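Local structure of SAM-dependent O-methyltransferase (Leptospira interrogans, 2HNK) at residues R63-G68 with S139-G144; S74-A79 with K103-N108; D180-D185 with G224-R229. The protein probably transfers a methyl group from S-adenosyl-L-methionine to a hydroxyl oxygen of its substrate, and binds the demethylated cofactor S-adenosyl-L-homocysteine. One frame throughout, in Å; residues are numbered along the deposited sequence.

Contact 1: R63-G68 with S139-G144. With SAH (S-adenosyl-L-homocysteine), chain O.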
loop_
_atom_site.group_PDB
_atom_site.type_symbol
_atom_site.label_atom_id
_atom_site.label_comp_id
_atom_site.label_asym_id
_atom_site.label_seq_id
_atom_site.Cartn_x
_atom_site.Cartn_y
_atom_site.Cartn_z
ATOM N N ARG C 63 9.666 6.110 13.278
ATOM C CA ARG C 63 10.785 5.228 13.599
ATOM C C ARG C 63 10.720 3.962 12.770
ATOM O O ARG C 63 9.827 3.134 12.957
ATOM C CB ARG C 63 10.815 4.884 15.097
ATOM C CG ARG C 63 11.099 6.074 16.028
ATOM C CD ARG C 63 12.446 6.743 15.714
ATOM N NE ARG C 63 12.721 7.860 16.618
ATOM C CZ ARG C 63 12.441 9.134 16.356
ATOM N NH1 ARG C 63 11.892 9.492 15.199
ATOM N NH2 ARG C 63 12.730 10.065 17.259
ATOM N N ILE C 64 11.678 3.822 11.858
ATOM C CA ILE C 64 11.729 2.687 10.935
ATOM C C ILE C 64 12.970 1.824 11.191
ATOM O O ILE C 64 14.035 2.348 11.502
ATOM C CB ILE C 64 11.727 3.170 9.452
ATOM C CG1 ILE C 64 10.444 3.962 9.144
ATOM C CG2 ILE C 64 11.908 1.987 8.487
ATOM C CD1 ILE C 64 10.394 4.548 7.753
ATOM N N ILE C 65 12.828 0.508 11.062
ATOM C CA ILE C 65 13.998 -0.371 10.998
ATOM C C ILE C 65 14.001 -1.158 9.695
ATOM O O ILE C 65 13.041 -1.856 9.384
ATOM C CB ILE C 65 14.107 -1.343 12.197
ATOM C CG1 ILE C 65 14.241 -0.573 13.514
ATOM C CG2 ILE C 65 15.298 -2.305 12.015
ATOM C CD1 ILE C 65 14.219 -1.466 14.749
ATOM N N GLU C 66 15.093 -1.027 8.946
ATOM C CA GLU C 66 15.313 -1.812 7.747
ATOM C C GLU C 66 16.279 -2.952 8.054
ATOM O O GLU C 66 17.403 -2.717 8.494
ATOM C CB GLU C 66 15.848 -0.922 6.617
ATOM C CG GLU C 66 16.304 -1.690 5.382
ATOM C CD GLU C 66 16.651 -0.778 4.234
ATOM O OE1 GLU C 66 17.854 -0.471 4.036
ATOM O OE2 GLU C 66 15.715 -0.340 3.545
ATOM N N ILE C 67 15.821 -4.182 7.819
ATOM C CA ILE C 67 16.636 -5.378 7.996
ATOM C C ILE C 67 17.122 -5.822 6.617
ATOM O O ILE C 67 16.388 -6.491 5.865
ATOM C CB ILE C 67 15.848 -6.539 8.674
ATOM C CG1 ILE C 67 15.161 -6.083 9.975
ATOM C CG2 ILE C 67 16.770 -7.720 8.963
ATOM C CD1 ILE C 67 13.966 -6.926 10.347
ATOM N N GLY C 68 18.354 -5.447 6.288
ATOM C CA GLY C 68 18.916 -5.722 4.971
ATOM C C GLY C 68 18.913 -4.478 4.114
ATOM O O GLY C 68 17.875 -4.081 3.560
ATOM N N SER C 139 20.966 5.675 20.117
ATOM C CA SER C 139 20.715 6.856 20.927
ATOM C C SER C 139 19.967 7.901 20.098
ATOM O O SER C 139 20.396 8.258 18.984
ATOM C CB SER C 139 22.025 7.431 21.476
ATOM O OG SER C 139 21.785 8.646 22.175
ATOM N N ASP C 140 18.840 8.356 20.646
ATOM C CA ASP C 140 17.944 9.336 20.017
ATOM C C ASP C 140 17.147 8.759 18.830
ATOM O O ASP C 140 16.545 9.505 18.043
ATOM C CB ASP C 140 18.697 10.619 19.620
ATOM C CG ASP C 140 17.801 11.854 19.626
ATOM O OD1 ASP C 140 16.594 11.734 19.940
ATOM O OD2 ASP C 140 18.302 12.956 19.319
ATOM N N PHE C 141 17.150 7.433 18.718
ATOM C CA PHE C 141 16.305 6.716 17.759
ATOM C C PHE C 141 15.178 6.043 18.541
ATOM O O PHE C 141 14.107 6.636 18.708
ATOM C CB PHE C 141 17.132 5.704 16.940
ATOM C CG PHE C 141 16.313 4.810 16.041
ATOM C CD1 PHE C 141 15.719 5.309 14.884
ATOM C CD2 PHE C 141 16.152 3.460 16.345
ATOM C CE1 PHE C 141 14.966 4.472 14.053
ATOM C CE2 PHE C 141 15.399 2.629 15.530
ATOM C CZ PHE C 141 14.809 3.134 14.377
ATOM N N ALA C 142 15.433 4.836 19.048
ATOM C CA ALA C 142 14.441 4.069 19.815
ATOM C C ALA C 142 15.080 2.814 20.399
ATOM O O ALA C 142 16.158 2.409 19.966
ATOM C CB ALA C 142 13.237 3.698 18.938
ATOM N N PHE C 143 14.417 2.216 21.390
ATOM C CA PHE C 143 14.837 0.933 21.957
ATOM C C PHE C 143 13.720 0.282 22.758
ATOM O O PHE C 143 12.721 0.924 23.079
ATOM C CB PHE C 143 16.114 1.067 22.802
ATOM C CG PHE C 143 15.927 1.837 24.071
ATOM C CD1 PHE C 143 15.675 1.172 25.274
ATOM C CD2 PHE C 143 16.011 3.228 24.074
ATOM C CE1 PHE C 143 15.500 1.886 26.457
ATOM C CE2 PHE C 143 15.841 3.954 25.253
ATOM C CZ PHE C 143 15.587 3.279 26.451
ATOM N N GLY C 144 13.891 -0.998 23.068
ATOM C CA GLY C 144 12.907 -1.736 23.858
ATOM C C GLY C 144 11.736 -2.206 23.020
ATOM O O GLY C 144 11.587 -1.786 21.871
HETATM N N SAH O . 17.042 -3.234 0.772
HETATM C CA SAH O . 18.117 -3.393 -0.255
HETATM C CB SAH O . 18.226 -4.857 -0.680
HETATM C CG SAH O . 18.657 -5.805 0.442
HETATM S SD SAH O . 19.645 -7.156 -0.236
HETATM C C SAH O . 17.954 -2.468 -1.473
HETATM O O SAH O . 18.828 -2.401 -2.344
HETATM O OXT SAH O . 16.956 -1.766 -1.620
HETATM C "C5'" SAH O . 19.932 -7.954 1.365
HETATM C "C4'" SAH O . 21.043 -7.342 2.213
HETATM O "O4'" SAH O . 20.972 -7.896 3.511
HETATM C "C3'" SAH O . 22.434 -7.640 1.680
HETATM O "O3'" SAH O . 23.134 -6.425 1.551
HETATM C "C2'" SAH O . 23.114 -8.499 2.727
HETATM O "O2'" SAH O . 24.448 -8.078 2.930
HETATM C "C1'" SAH O . 22.262 -8.254 3.968
HETATM N N9 SAH O . 22.210 -9.405 4.897
HETATM C C8 SAH O . 22.336 -10.747 4.618
HETATM N N7 SAH O . 22.236 -11.445 5.777
HETATM C C5 SAH O . 22.042 -10.570 6.793
HETATM C C6 SAH O . 21.876 -10.726 8.170
HETATM N N6 SAH O . 21.890 -11.931 8.727
HETATM N N1 SAH O . 21.702 -9.611 8.969
HETATM C C2 SAH O . 21.684 -8.345 8.413
HETATM N N3 SAH O . 21.848 -8.194 7.049
HETATM C C4 SAH O . 22.028 -9.285 6.253
#
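The Arg63 chain and the Phe141 ring run alongside each other, heading opposite ways, with the guanidinium and phenyl planes 21° apart. They are joined by a bond to the backbone and by grazing carbon contacts. Arg63 NE donates to Phe141 O at 2.8 Å with an N-H...O angle of 156°. The oxygen lies almost in the guanidinium plane, whereas the donor stands above the carbonyl plane and so misses the lone pairs. The bend in the arginine chain at chi2 lets its methylene run beside the ring, where CD comes 3.7 Å from Phe141 CD1. An arginine suits this partly exposed place, because its carbons lie against an aromatic while its nitrogens serve main-chain oxygens: NH1 takes Asp85 O as a second acceptor.

With CG of Phe141 anti to the backbone N (chi1 173°) the ring reaches inward and presents its rim to the strand. Ile64 O meets the ring edge, near its plane, 3.1 Å from Phe141 CZ, where the slightly positive ring hydrogens face a carbonyl. Beside it Ile65 CG1 packs 3.8 Å from the same CZ. Leu89, Lys87 and the ring of Phe115 also pack against Phe141, which pins loop 139-144 to the sheet, and Lys87 NZ is hydrogen-bonded to Asp140 O.

At the far end of strand 63-67, Gly68 O accepts from the amine N of S-adenosyl-L-homocysteine at 3.0 Å. Glycine fits there because its backbone has positive phi and because a bare alpha carbon leaves room for the ribose O4'. This is the first strand of the Rossmann-like sheet of class I methyltransferases, ending in the glycine-containing turn that receives the cofactor.

Contact 2: S74-A79 with K103-N108. With SAH (S-adenosyl-L-homocysteine), chain O.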
loop_
_atom_site.group_PDB
_atom_site.type_symbol
_atom_site.label_atom_id
_atom_site.label_comp_id
_atom_site.label_asym_id
_atom_site.label_seq_id
_atom_site.Cartn_x
_atom_site.Cartn_y
_atom_site.Cartn_z
ATOM N N SER C 74 16.377 1.343 -0.944
ATOM C CA SER C 74 15.146 1.392 -0.175
ATOM C C SER C 74 15.269 2.337 1.014
ATOM O O SER C 74 14.334 3.085 1.312
ATOM C CB SER C 74 14.702 -0.012 0.270
ATOM O OG SER C 74 15.654 -0.643 1.107
ATOM N N SER C 75 16.432 2.324 1.672
ATOM C CA SER C 75 16.697 3.217 2.815
ATOM C C SER C 75 16.631 4.681 2.380
ATOM O O SER C 75 16.166 5.532 3.125
ATOM C CB SER C 75 18.049 2.898 3.480
ATOM O OG SER C 75 19.131 3.134 2.599
ATOM N N LEU C 76 17.091 4.945 1.160
ATOM C CA LEU C 76 16.999 6.263 0.526
ATOM C C LEU C 76 15.538 6.683 0.360
ATOM O O LEU C 76 15.193 7.839 0.599
ATOM C CB LEU C 76 17.685 6.202 -0.834
ATOM C CG LEU C 76 18.689 7.225 -1.360
ATOM C CD1 LEU C 76 19.620 7.790 -0.281
ATOM C CD2 LEU C 76 19.484 6.582 -2.510
ATOM N N CYS C 77 14.680 5.733 -0.019
ATOM C CA CYS C 77 13.245 5.993 -0.152
ATOM C C CYS C 77 12.571 6.237 1.191
ATOM O O CYS C 77 11.802 7.180 1.329
ATOM C CB CYS C 77 12.541 4.852 -0.892
ATOM S SG CYS C 77 13.169 4.636 -2.546
ATOM N N PHE C 78 12.850 5.378 2.170
ATOM C CA PHE C 78 12.349 5.574 3.524
ATOM C C PHE C 78 12.824 6.897 4.116
ATOM O O PHE C 78 12.017 7.638 4.671
ATOM C CB PHE C 78 12.780 4.433 4.448
ATOM C CG PHE C 78 12.081 3.129 4.179
ATOM C CD1 PHE C 78 12.812 1.990 3.850
ATOM C CD2 PHE C 78 10.693 3.035 4.262
ATOM C CE1 PHE C 78 12.175 0.771 3.602
ATOM C CE2 PHE C 78 10.044 1.824 4.007
ATOM C CZ PHE C 78 10.796 0.685 3.681
ATOM N N ALA C 79 14.122 7.188 3.985
ATOM C CA ALA C 79 14.725 8.374 4.598
ATOM C C ALA C 79 14.152 9.674 4.053
ATOM O O ALA C 79 13.890 10.595 4.827
ATOM C CB ALA C 79 16.261 8.356 4.486
ATOM N N LYS C 103 27.426 6.657 0.779
ATOM C CA LYS C 103 27.767 7.538 -0.328
ATOM C C LYS C 103 26.509 8.259 -0.836
ATOM O O LYS C 103 26.514 9.473 -1.027
ATOM C CB LYS C 103 28.429 6.740 -1.450
ATOM C CG LYS C 103 28.719 7.546 -2.700
ATOM C CD LYS C 103 29.052 6.635 -3.850
ATOM C CE LYS C 103 29.162 7.420 -5.129
ATOM N NZ LYS C 103 29.680 6.570 -6.238
ATOM N N TYR C 104 25.422 7.513 -1.014
ATOM C CA TYR C 104 24.179 8.091 -1.541
ATOM C C TYR C 104 23.340 8.809 -0.495
ATOM O O TYR C 104 22.703 9.808 -0.813
ATOM C CB TYR C 104 23.384 7.057 -2.341
ATOM C CG TYR C 104 24.074 6.767 -3.642
ATOM C CD1 TYR C 104 25.014 5.736 -3.739
ATOM C CD2 TYR C 104 23.839 7.567 -4.771
ATOM C CE1 TYR C 104 25.684 5.489 -4.935
ATOM C CE2 TYR C 104 24.506 7.333 -5.967
ATOM C CZ TYR C 104 25.430 6.293 -6.041
ATOM O OH TYR C 104 26.086 6.052 -7.229
ATOM N N TRP C 105 23.356 8.325 0.747
ATOM C CA TRP C 105 22.765 9.075 1.853
ATOM C C TRP C 105 23.364 10.494 1.925
ATOM O O TRP C 105 22.631 11.486 2.064
ATOM C CB TRP C 105 22.990 8.366 3.192
ATOM C CG TRP C 105 22.447 6.969 3.295
ATOM C CD1 TRP C 105 21.446 6.407 2.543
ATOM C CD2 TRP C 105 22.840 5.970 4.247
ATOM N NE1 TRP C 105 21.206 5.122 2.959
ATOM C CE2 TRP C 105 22.044 4.825 4.002
ATOM C CE3 TRP C 105 23.789 5.929 5.280
ATOM C CZ2 TRP C 105 22.176 3.643 4.747
ATOM C CZ3 TRP C 105 23.925 4.754 6.021
ATOM C CH2 TRP C 105 23.116 3.626 5.752
ATOM N N LYS C 106 24.696 10.572 1.822
ATOM C CA LYS C 106 25.411 11.847 1.862
ATOM C C LYS C 106 25.085 12.719 0.659
ATOM O O LYS C 106 24.841 13.916 0.818
ATOM C CB LYS C 106 26.924 11.634 1.974
ATOM C CG LYS C 106 27.706 12.886 2.378
ATOM C CD LYS C 106 29.198 12.592 2.561
ATOM C CE LYS C 106 29.497 11.735 3.806
ATOM N NZ LYS C 106 29.194 12.440 5.091
ATOM N N GLU C 107 25.079 12.118 -0.532
ATOM C CA GLU C 107 24.682 12.811 -1.770
ATOM C C GLU C 107 23.312 13.471 -1.646
ATOM O O GLU C 107 23.067 14.530 -2.218
ATOM C CB GLU C 107 24.655 11.845 -2.958
ATOM C CG GLU C 107 26.001 11.637 -3.640
ATOM C CD GLU C 107 25.884 10.974 -5.022
ATOM O OE1 GLU C 107 24.790 11.033 -5.632
ATOM O OE2 GLU C 107 26.891 10.403 -5.502
ATOM N N ASN C 108 22.426 12.840 -0.888
ATOM C CA ASN C 108 21.059 13.305 -0.763
ATOM C C ASN C 108 20.791 14.051 0.540
ATOM O O ASN C 108 19.651 14.424 0.816
ATOM C CB ASN C 108 20.097 12.128 -0.957
ATOM C CG ASN C 108 20.100 11.613 -2.386
ATOM O OD1 ASN C 108 19.467 12.192 -3.264
ATOM N ND2 ASN C 108 20.824 10.534 -2.626
HETATM N N SAH O . 17.042 -3.234 0.772
HETATM C CA SAH O . 18.117 -3.393 -0.255
HETATM C CB SAH O . 18.226 -4.857 -0.680
HETATM C CG SAH O . 18.657 -5.805 0.442
HETATM S SD SAH O . 19.645 -7.156 -0.236
HETATM C C SAH O . 17.954 -2.468 -1.473
HETATM O O SAH O . 18.828 -2.401 -2.344
HETATM O OXT SAH O . 16.956 -1.766 -1.620
HETATM C "C5'" SAH O . 19.932 -7.954 1.365
HETATM C "C4'" SAH O . 21.043 -7.342 2.213
HETATM O "O4'" SAH O . 20.972 -7.896 3.511
HETATM C "C3'" SAH O . 22.434 -7.640 1.680
HETATM O "O3'" SAH O . 23.134 -6.425 1.551
HETATM C "C2'" SAH O . 23.114 -8.499 2.727
HETATM O "O2'" SAH O . 24.448 -8.078 2.930
HETATM C "C1'" SAH O . 22.262 -8.254 3.968
HETATM N N9 SAH O . 22.210 -9.405 4.897
HETATM C C8 SAH O . 22.336 -10.747 4.618
HETATM N N7 SAH O . 22.236 -11.445 5.777
HETATM C C5 SAH O . 22.042 -10.570 6.793
HETATM C C6 SAH O . 21.876 -10.726 8.170
HETATM N N6 SAH O . 21.890 -11.931 8.727
HETATM N N1 SAH O . 21.702 -9.611 8.969
HETATM C C2 SAH O . 21.684 -8.345 8.413
HETATM N N3 SAH O . 21.848 -8.194 7.049
HETATM C C4 SAH O . 22.028 -9.285 6.253
#
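Ser75 OG is held from two directions: Trp105 NE1 donates to it at 2.9 Å, and it hydrogen-bonds in turn to Gly72 O. The N-H...O angle is 156° and the oxygen sits close to the indole plane, so the bond meets the ring at its edge. A chi1 of 64° tucks the Ser75 hydroxyl back over its own main chain, from where it can serve both the indole and the preceding turn.

Along the same indole edge comes Leu76, its CD1 3.6 Å from Trp105 CD1. The other methyl, CD2, rests 3.9 Å from Tyr104 CB. The two leucine methyls thus pack against Trp105, Tyr104 and the Asn108 amide, between helices whose axes approach to 10.3 Å and cross at -29°. At the end of the second helix Tyr104 O accepts both Asn108 N and Asn108 ND2, the latter at 2.7 Å, from opposite faces of its plane. Asparagine suits this C-terminal turn: its amide returns to Tyr104 O beside Leu76 CD1 and also bonds Ser26 OG.

Ser74 faces the cofactor instead: its N donates to OXT of S-adenosyl-L-homocysteine at 3.2 Å, and its OG accepts from the ligand amine at 3.0 Å. Neighbouring serines thus split the work, one gripping the ligand and the next fixing the tryptophan's rotation in a buried interface.

Contact 3: D180-D185 with G224-R229. With SO4 (sulfate ion), chain M.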
loop_
_atom_site.group_PDB
_atom_site.type_symbol
_atom_site.label_atom_id
_atom_site.label_comp_id
_atom_site.label_asym_id
_atom_site.label_seq_id
_atom_site.Cartn_x
_atom_site.Cartn_y
_atom_site.Cartn_z
ATOM N N ASP C 180 9.733 -8.011 1.944
ATOM C CA ASP C 180 10.153 -8.138 0.552
ATOM C C ASP C 180 10.383 -9.600 0.124
ATOM O O ASP C 180 10.671 -10.457 0.960
ATOM C CB ASP C 180 11.433 -7.318 0.328
ATOM C CG ASP C 180 11.600 -6.878 -1.120
ATOM O OD1 ASP C 180 10.589 -6.431 -1.717
ATOM O OD2 ASP C 180 12.734 -6.984 -1.660
ATOM N N ASN C 181 10.260 -9.864 -1.185
ATOM C CA ASN C 181 10.598 -11.171 -1.790
ATOM C C ASN C 181 9.703 -12.342 -1.384
ATOM O O ASN C 181 10.112 -13.503 -1.485
ATOM C CB ASN C 181 12.070 -11.549 -1.527
ATOM C CG ASN C 181 13.053 -10.610 -2.201
ATOM O OD1 ASN C 181 13.725 -9.816 -1.540
ATOM N ND2 ASN C 181 13.143 -10.696 -3.515
ATOM N N VAL C 182 8.481 -12.042 -0.960
ATOM C CA VAL C 182 7.578 -13.055 -0.411
ATOM C C VAL C 182 7.081 -14.071 -1.447
ATOM O O VAL C 182 6.510 -15.099 -1.090
ATOM C CB VAL C 182 6.388 -12.429 0.394
ATOM C CG1 VAL C 182 6.890 -11.755 1.684
ATOM C CG2 VAL C 182 5.569 -11.453 -0.457
ATOM N N LEU C 183 7.317 -13.794 -2.726
ATOM C CA LEU C 183 6.950 -14.739 -3.786
ATOM C C LEU C 183 8.161 -15.498 -4.340
ATOM O O LEU C 183 8.001 -16.511 -5.011
ATOM C CB LEU C 183 6.150 -14.045 -4.893
ATOM C CG LEU C 183 4.760 -13.543 -4.459
ATOM C CD1 LEU C 183 4.068 -12.801 -5.580
ATOM C CD2 LEU C 183 3.880 -14.685 -3.943
ATOM N N TRP C 184 9.361 -14.997 -4.039
ATOM C CA TRP C 184 10.626 -15.649 -4.397
ATOM C C TRP C 184 10.615 -16.207 -5.824
ATOM O O TRP C 184 10.735 -17.419 -6.044
ATOM C CB TRP C 184 10.968 -16.721 -3.359
ATOM C CG TRP C 184 12.433 -16.977 -3.126
ATOM C CD1 TRP C 184 13.013 -18.196 -2.906
ATOM C CD2 TRP C 184 13.500 -16.014 -3.065
ATOM N NE1 TRP C 184 14.361 -18.057 -2.723
ATOM C CE2 TRP C 184 14.691 -16.731 -2.811
ATOM C CE3 TRP C 184 13.566 -14.617 -3.201
ATOM C CZ2 TRP C 184 15.942 -16.099 -2.694
ATOM C CZ3 TRP C 184 14.806 -13.989 -3.083
ATOM C CH2 TRP C 184 15.977 -14.732 -2.828
ATOM N N ASP C 185 10.442 -15.296 -6.782
ATOM C CA ASP C 185 10.366 -15.602 -8.215
ATOM C C ASP C 185 9.351 -16.702 -8.532
ATOM O O ASP C 185 9.494 -17.445 -9.503
ATOM C CB ASP C 185 11.759 -15.936 -8.763
ATOM C CG ASP C 185 11.891 -15.660 -10.250
ATOM O OD1 ASP C 185 11.247 -14.725 -10.773
ATOM O OD2 ASP C 185 12.653 -16.386 -10.900
ATOM N N GLY C 224 6.836 -9.792 -4.962
ATOM C CA GLY C 224 5.883 -9.972 -3.871
ATOM C C GLY C 224 6.258 -9.079 -2.706
ATOM O O GLY C 224 7.409 -9.060 -2.269
ATOM N N VAL C 225 5.291 -8.307 -2.221
ATOM C CA VAL C 225 5.497 -7.476 -1.033
ATOM C C VAL C 225 4.311 -7.659 -0.088
ATOM O O VAL C 225 3.165 -7.366 -0.455
ATOM C CB VAL C 225 5.687 -5.973 -1.381
ATOM C CG1 VAL C 225 5.926 -5.172 -0.119
ATOM C CG2 VAL C 225 6.853 -5.760 -2.356
ATOM N N SER C 226 4.588 -8.159 1.116
ATOM C CA SER C 226 3.554 -8.354 2.119
ATOM C C SER C 226 3.457 -7.170 3.031
ATOM O O SER C 226 4.458 -6.706 3.576
ATOM C CB SER C 226 3.798 -9.613 2.949
ATOM O OG SER C 226 3.333 -10.747 2.255
ATOM N N LEU C 227 2.234 -6.680 3.184
ATOM C CA LEU C 227 1.935 -5.632 4.142
ATOM C C LEU C 227 1.343 -6.328 5.348
ATOM O O LEU C 227 0.250 -6.889 5.269
ATOM C CB LEU C 227 0.956 -4.623 3.536
ATOM C CG LEU C 227 1.447 -3.937 2.250
ATOM C CD1 LEU C 227 0.427 -2.947 1.726
ATOM C CD2 LEU C 227 2.812 -3.262 2.466
ATOM N N VAL C 228 2.094 -6.326 6.443
ATOM C CA VAL C 228 1.711 -7.046 7.659
ATOM C C VAL C 228 1.515 -6.059 8.812
ATOM O O VAL C 228 2.482 -5.541 9.386
ATOM C CB VAL C 228 2.762 -8.126 8.049
ATOM C CG1 VAL C 228 2.288 -8.945 9.230
ATOM C CG2 VAL C 228 3.077 -9.037 6.879
ATOM N N ARG C 229 0.259 -5.808 9.152
ATOM C CA ARG C 229 -0.053 -4.848 10.202
ATOM C C ARG C 229 -0.332 -5.530 11.538
ATOM O O ARG C 229 -1.186 -6.406 11.627
ATOM C CB ARG C 229 -1.232 -3.955 9.790
ATOM C CG ARG C 229 -1.511 -2.826 10.759
ATOM C CD ARG C 229 -2.854 -2.174 10.476
ATOM N NE ARG C 229 -3.301 -1.362 11.608
ATOM C CZ ARG C 229 -4.103 -1.791 12.581
ATOM N NH1 ARG C 229 -4.573 -3.034 12.580
ATOM N NH2 ARG C 229 -4.440 -0.964 13.559
HETATM S S SO4 M . -7.484 -3.536 14.731
HETATM O O1 SO4 M . -6.045 -3.502 14.935
HETATM O O2 SO4 M . -7.816 -4.456 13.648
HETATM O O3 SO4 M . -8.109 -3.992 15.958
HETATM O O4 SO4 M . -7.951 -2.209 14.377
HETATM O O HOH W 1 9.548 -8.007 -3.625
#
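The tight turn that leaves strand 175-180, a type I beta turn from Asn181 to Trp184, folds over the start of the antiparallel strand 225-230, and Gly224 is where they meet. The polar link is modest: Val182 N donates to Gly224 O at 3.4 Å, a weak bond. A water bridges the two segments, donating to Gly224 O and to Asp180 OD1, each at 2.7 Å.

Apolar groups close in from the turn. Val182 CG2 lies 3.3 Å from Gly224 C. The same CG2 is 3.6 Å from Ser226 OG, with Val182 CG1 at 3.7 Å, so both methyls pack on the serine. Leu183 comes up alongside, with CD1 3.8 Å from Gly224 CA. Glycine suits this spot twice over: positive phi (90°) is easy for it, and its bare alpha carbon admits both side chains. Asp180 OD1 also brushes Val225 CG2 at 3.8 Å.

Asp180 and Asn181 lie beside Asp154, a grouping that resembles the Asp-Asp-Asn metal site of related O-methyltransferases, although no metal is bound here. Asn181 is held by Asp223 through its ND2 and by Lys157 through its OD1. Far along the strand, extended Arg229 reaches a sulfate, probably from the crystallisation liquor, with NH1 2.8 Å from O1. Lys57 of the second subunit shares that anion.

Strand 225-230 runs between strands 175-180 and 214-219. Leu218 of the latter packs on Val182, Leu183 and Ser226. Helix 46-59 meets Val225 and Leu227, helix 196-210 meets Trp184 and Val228, and Ile6 of the second subunit packs on Leu183.

In the fold
Contacts 1 and 2 meet directly: strand 63-67 leads by way of the turn at Gly68 into helix 73-81, and Glu66 OE2 lies 2.5 Å from Ser74 OG, a probable hydrogen bond. Gly68 O of contact 1 and Ser74 OG of contact 2 both accept from the ligand amine, with Glu66 as a second-shell support of Ser74. Contact 1 touches loop 139-144 at the start of the strand, whereas the ligand sits at its end; the centres are 16 Å apart. Contact 3 reaches the same sheet across the chain's centre, its centre 21 Å from contact 1 and 22 Å from contact 2. Its Asp180 side chain is about 6 Å from S-adenosyl-L-homocysteine, which places it near the ligand.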